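Local coordinates for protein dihydroxyacetone kinase (Citrobacter freundii, PDB 1UN8) that phosphorylates dihydroxyacetone with ATP and a divalent metal, giving dihydroxyacetone phosphate in the oxidative route of glycerol fermentation, at residues A[62-74]-A[319-331]. Residues are numbered along the deposited sequence; the frame is centred on the assembly and turned at random.
Sequences EPAHVGFIGKGML and LTEVETSNWPTPV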
loop_
_atom_site.group_PDB
_atom_site.type_symbol
_atom_site.label_atom_id
_atom_site.label_comp_id
_atom_site.label_asym_id
_atom_site.label_seq_id
_atom_site.Cartn_x
_atom_site.Cartn_y
_atom_site.Cartn_z
ATOM N N GLU A 62 -11.044 0.867 -1.222
ATOM C CA GLU A 62 -10.614 -0.377 -1.838
ATOM C C GLU A 62 -9.411 -0.915 -1.069
ATOM O O GLU A 62 -8.565 -0.113 -0.610
ATOM C CB GLU A 62 -10.198 -0.103 -3.276
ATOM C CG GLU A 62 -11.324 0.393 -4.163
ATOM C CD GLU A 62 -11.726 1.827 -3.874
ATOM O OE1 GLU A 62 -10.945 2.540 -3.235
ATOM O OE2 GLU A 62 -12.834 2.246 -4.289
ATOM N N PRO A 63 -9.294 -2.238 -0.919
ATOM C CA PRO A 63 -10.220 -3.247 -1.462
ATOM C C PRO A 63 -11.650 -3.376 -0.912
ATOM O O PRO A 63 -12.399 -4.226 -1.436
ATOM C CB PRO A 63 -9.479 -4.571 -1.217
ATOM C CG PRO A 63 -8.642 -4.281 -0.006
ATOM C CD PRO A 63 -8.184 -2.857 -0.175
ATOM N N ALA A 64 -12.043 -2.598 0.089
ATOM C CA ALA A 64 -13.428 -2.679 0.566
ATOM C C ALA A 64 -14.280 -1.992 -0.477
ATOM O O ALA A 64 -13.872 -0.960 -0.985
ATOM C CB ALA A 64 -13.571 -1.965 1.896
ATOM N N HIS A 65 -15.443 -2.539 -0.811
ATOM C CA HIS A 65 -15.943 -3.789 -0.235
ATOM C C HIS A 65 -15.924 -4.898 -1.265
ATOM O O HIS A 65 -16.147 -6.069 -0.944
ATOM C CB HIS A 65 -17.377 -3.605 0.290
ATOM C CG HIS A 65 -17.469 -2.670 1.455
ATOM N ND1 HIS A 65 -17.358 -3.096 2.758
ATOM C CD2 HIS A 65 -17.658 -1.329 1.511
ATOM C CE1 HIS A 65 -17.479 -2.057 3.570
ATOM N NE2 HIS A 65 -17.661 -0.972 2.837
ATOM N N VAL A 66 -15.657 -4.524 -2.514
ATOM C CA VAL A 66 -15.597 -5.486 -3.613
ATOM C C VAL A 66 -14.598 -6.622 -3.336
ATOM O O VAL A 66 -14.805 -7.751 -3.755
ATOM C CB VAL A 66 -15.217 -4.778 -4.922
ATOM C CG1 VAL A 66 -14.949 -5.779 -5.997
ATOM C CG2 VAL A 66 -16.292 -3.773 -5.346
ATOM N N GLY A 67 -13.513 -6.311 -2.629
ATOM C CA GLY A 67 -12.481 -7.279 -2.295
ATOM C C GLY A 67 -12.932 -8.302 -1.267
ATOM O O GLY A 67 -12.234 -9.299 -0.995
ATOM N N PHE A 68 -14.102 -8.076 -0.684
ATOM C CA PHE A 68 -14.641 -9.049 0.256
ATOM C C PHE A 68 -15.947 -9.669 -0.205
ATOM O O PHE A 68 -16.786 -10.073 0.596
ATOM C CB PHE A 68 -14.662 -8.471 1.667
ATOM C CG PHE A 68 -13.363 -7.858 2.030
ATOM C CD1 PHE A 68 -13.208 -6.469 2.012
ATOM C CD2 PHE A 68 -12.280 -8.655 2.374
ATOM C CE1 PHE A 68 -12.006 -5.870 2.339
ATOM C CE2 PHE A 68 -11.085 -8.074 2.696
ATOM C CZ PHE A 68 -10.946 -6.642 2.682
ATOM N N ILE A 69 -16.102 -9.731 -1.518
ATOM C CA ILE A 69 -17.262 -10.370 -2.132
ATOM C C ILE A 69 -16.824 -11.805 -2.458
ATOM O O ILE A 69 -15.735 -12.019 -2.999
ATOM C CB ILE A 69 -17.667 -9.638 -3.436
ATOM C CG1 ILE A 69 -18.365 -8.321 -3.127
ATOM C CG2 ILE A 69 -18.550 -10.537 -4.320
ATOM C CD1 ILE A 69 -18.552 -7.466 -4.353
ATOM N N GLY A 70 -17.667 -12.774 -2.127
ATOM C CA GLY A 70 -17.381 -14.174 -2.403
ATOM C C GLY A 70 -17.836 -15.132 -1.316
ATOM O O GLY A 70 -18.256 -14.711 -0.214
ATOM N N LYS A 71 -17.680 -16.351 -1.704
ATOM C CA LYS A 71 -18.050 -17.422 -0.790
ATOM C C LYS A 71 -17.482 -17.201 0.613
ATOM O O LYS A 71 -16.273 -17.037 0.789
ATOM C CB LYS A 71 -17.558 -18.749 -1.369
ATOM C CG LYS A 71 -17.973 -19.984 -0.600
ATOM C CD LYS A 71 -17.393 -21.231 -1.253
ATOM C CE LYS A 71 -17.797 -22.491 -0.510
ATOM N NZ LYS A 71 -17.139 -23.684 -1.112
ATOM N N GLY A 72 -18.360 -17.181 1.612
ATOM C CA GLY A 72 -17.924 -16.978 2.985
ATOM C C GLY A 72 -18.009 -15.531 3.452
ATOM O O GLY A 72 -17.803 -15.244 4.641
ATOM N N MET A 73 -18.296 -14.619 2.518
ATOM C CA MET A 73 -18.411 -13.197 2.828
ATOM C C MET A 73 -19.476 -12.502 1.992
ATOM O O MET A 73 -20.496 -13.097 1.655
ATOM C CB MET A 73 -17.061 -12.481 2.647
ATOM C CG MET A 73 -16.041 -12.814 3.724
ATOM S SD MET A 73 -14.508 -11.838 3.687
ATOM C CE MET A 73 -14.923 -10.532 4.844
ATOM N N LEU A 74 -19.227 -11.240 1.658
ATOM C CA LEU A 74 -20.175 -10.439 0.900
ATOM C C LEU A 74 -20.747 -11.088 -0.348
ATOM O O LEU A 74 -20.035 -11.758 -1.091
ATOM C CB LEU A 74 -19.527 -9.102 0.541
ATOM C CG LEU A 74 -19.938 -7.901 1.403
ATOM C CD1 LEU A 74 -20.123 -8.311 2.856
ATOM C CD2 LEU A 74 -18.883 -6.810 1.263
ATOM N N LEU A 319 -11.493 -17.685 11.377
ATOM C CA LEU A 319 -10.550 -18.619 10.785
ATOM C C LEU A 319 -11.006 -19.451 9.599
ATOM O O LEU A 319 -10.202 -20.152 9.002
ATOM C CB LEU A 319 -10.030 -19.537 11.877
ATOM C CG LEU A 319 -9.442 -18.753 13.055
ATOM C CD1 LEU A 319 -9.212 -19.691 14.205
ATOM C CD2 LEU A 319 -8.142 -18.071 12.647
ATOM N N THR A 320 -12.277 -19.374 9.242
ATOM C CA THR A 320 -12.763 -20.157 8.116
ATOM C C THR A 320 -12.283 -19.573 6.808
ATOM O O THR A 320 -12.276 -18.361 6.636
ATOM C CB THR A 320 -14.292 -20.214 8.090
ATOM O OG1 THR A 320 -14.820 -18.888 7.955
ATOM C CG2 THR A 320 -14.824 -20.826 9.376
ATOM N N GLU A 321 -11.873 -20.429 5.883
ATOM C CA GLU A 321 -11.414 -19.939 4.594
ATOM C C GLU A 321 -12.609 -19.397 3.830
ATOM O O GLU A 321 -13.726 -19.894 3.976
ATOM C CB GLU A 321 -10.776 -21.064 3.777
ATOM C CG GLU A 321 -9.637 -21.788 4.469
ATOM C CD GLU A 321 -9.005 -22.858 3.584
ATOM O OE1 GLU A 321 -9.746 -23.722 3.055
ATOM O OE2 GLU A 321 -7.765 -22.838 3.420
ATOM N N VAL A 322 -12.374 -18.366 3.027
ATOM C CA VAL A 322 -13.429 -17.784 2.199
ATOM C C VAL A 322 -12.832 -17.619 0.808
ATOM O O VAL A 322 -11.662 -17.944 0.604
ATOM C CB VAL A 322 -13.896 -16.412 2.750
ATOM C CG1 VAL A 322 -14.453 -16.586 4.155
ATOM C CG2 VAL A 322 -12.731 -15.420 2.761
ATOM N N GLU A 323 -13.617 -17.136 -0.147
ATOM C CA GLU A 323 -13.098 -16.941 -1.496
ATOM C C GLU A 323 -13.298 -15.506 -1.949
ATOM O O GLU A 323 -14.272 -15.191 -2.636
ATOM C CB GLU A 323 -13.794 -17.867 -2.483
ATOM C CG GLU A 323 -13.853 -19.294 -2.027
ATOM C CD GLU A 323 -14.353 -20.213 -3.108
ATOM O OE1 GLU A 323 -15.179 -19.759 -3.942
ATOM O OE2 GLU A 323 -13.921 -21.388 -3.112
ATOM N N THR A 324 -12.367 -14.639 -1.571
ATOM C CA THR A 324 -12.447 -13.235 -1.950
ATOM C C THR A 324 -11.103 -12.729 -2.462
ATOM O O THR A 324 -10.068 -13.365 -2.266
ATOM C CB THR A 324 -12.878 -12.366 -0.754
ATOM O OG1 THR A 324 -11.927 -12.515 0.311
ATOM C CG2 THR A 324 -14.262 -12.784 -0.261
ATOM N N SER A 325 -11.122 -11.573 -3.109
ATOM C CA SER A 325 -9.889 -11.019 -3.643
ATOM C C SER A 325 -8.913 -10.564 -2.582
ATOM O O SER A 325 -7.705 -10.558 -2.816
ATOM C CB SER A 325 -10.184 -9.825 -4.544
ATOM O OG SER A 325 -11.011 -10.190 -5.636
ATOM N N ASN A 326 -9.412 -10.165 -1.404
ATOM C CA ASN A 326 -8.486 -9.593 -0.425
ATOM C C ASN A 326 -8.548 -10.028 1.043
ATOM O O ASN A 326 -7.838 -9.457 1.866
ATOM C CB ASN A 326 -8.611 -8.068 -0.493
ATOM C CG ASN A 326 -8.285 -7.522 -1.856
ATOM O OD1 ASN A 326 -7.138 -7.238 -2.175
ATOM N ND2 ASN A 326 -9.316 -7.348 -2.671
ATOM N N TRP A 327 -9.368 -11.009 1.407
ATOM C CA TRP A 327 -9.379 -11.409 2.808
ATOM C C TRP A 327 -8.009 -11.979 3.118
ATOM O O TRP A 327 -7.504 -12.833 2.389
ATOM C CB TRP A 327 -10.534 -12.392 3.109
ATOM C CG TRP A 327 -10.416 -12.940 4.486
ATOM C CD1 TRP A 327 -9.894 -14.147 4.859
ATOM C CD2 TRP A 327 -10.761 -12.259 5.696
ATOM N NE1 TRP A 327 -9.886 -14.257 6.228
ATOM C CE2 TRP A 327 -10.412 -13.115 6.769
ATOM C CE3 TRP A 327 -11.327 -11.009 5.983
ATOM C CZ2 TRP A 327 -10.611 -12.758 8.109
ATOM C CZ3 TRP A 327 -11.525 -10.655 7.311
ATOM C CH2 TRP A 327 -11.167 -11.528 8.359
ATOM N N PRO A 328 -7.400 -11.509 4.219
ATOM C CA PRO A 328 -6.099 -12.019 4.654
ATOM C C PRO A 328 -6.242 -13.115 5.704
ATOM O O PRO A 328 -6.988 -12.961 6.668
ATOM C CB PRO A 328 -5.441 -10.782 5.222
ATOM C CG PRO A 328 -6.600 -10.136 5.922
ATOM C CD PRO A 328 -7.753 -10.283 4.949
ATOM N N THR A 329 -5.522 -14.214 5.515
ATOM C CA THR A 329 -5.565 -15.323 6.450
ATOM C C THR A 329 -4.903 -14.931 7.759
ATOM O O THR A 329 -3.715 -14.620 7.788
ATOM C CB THR A 329 -4.826 -16.552 5.881
ATOM O OG1 THR A 329 -5.530 -17.029 4.729
ATOM C CG2 THR A 329 -4.732 -17.667 6.931
ATOM N N PRO A 330 -5.663 -14.947 8.863
ATOM C CA PRO A 330 -5.137 -14.591 10.183
ATOM C C PRO A 330 -3.910 -15.430 10.546
ATOM O O PRO A 330 -3.824 -16.604 10.199
ATOM C CB PRO A 330 -6.318 -14.870 11.107
ATOM C CG PRO A 330 -7.495 -14.576 10.224
ATOM C CD PRO A 330 -7.103 -15.247 8.938
ATOM N N VAL A 331 -2.963 -14.825 11.248
ATOM C CA VAL A 331 -1.750 -15.531 11.628
ATOM C C VAL A 331 -1.372 -15.238 13.073
ATOM O O VAL A 331 -1.451 -14.111 13.535
ATOM C CB VAL A 331 -0.563 -15.120 10.717
ATOM C CG1 VAL A 331 0.716 -15.825 11.163
ATOM C CG2 VAL A 331 -0.885 -15.441 9.256
HETATM O O HOH W 1 -13.649 -10.308 -3.634
HETATM O O HOH W 2 -16.495 -17.197 -3.746
HETATM O O HOH W 3 -16.601 -16.249 6.678
#
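Lys71 O takes the backbone N-H of Glu323 in its carbonyl plane, with N and O 2.8 Å apart and an N-H...O angle of 159°. The second direct bond, at the other end of the contact, runs from Asn326 N to a lone pair of Gly67 O (3.0 Å). Two waters add bridges. One accepts from Ser325 N and donates to both Val66 O and Ile69 O; another links Lys71 N to the carbonyl and OE1 of Glu323. Gly70 CA lies 3.3 Å from Glu323 O, a CA-H...O contact from the first residue of a type II turn ending at Met73. Both direct hydrogen bonds are between main-chain groups; side chains supply much of the rest.

Thr324 packs its methyl CG2 over the Ile69-Gly70 peptide. Its hydroxyl OG1 sits between the backbone N and the carbonyl carbon (chi1 59°) and accepts from Trp327 N, an ST motif within the second loop. Trp327 CA meets the Phe68 ring at its edge, in plane. Met73 is bent at chi3 (94°), which brings CE to 3.8 Å from Trp327 CE3. Its sulfur approaches the indole obliquely, a Met-aromatic contact, and also touches Val322 CG2. The Asn326 amide lies against Pro63, with the two CG atoms 3.7 Å apart. At the outer side, the extended Lys71 chain lies against Glu323; NZ and OE2 stay 4.4 Å apart, too far for a salt bridge.

Within the DhaK part of the chain, the contact joins the loop between strands 52-59 and 76-80, near the substrate-binding His61, to the segment after helix 314-319. Helix 155-167 covers Met73 and Val322, and its Lys160 makes a cation-pi contact with Trp327. Strand 40-43 packs on Ile69 and Lys71, while strand 285-292 lies against Pro328 and Pro330.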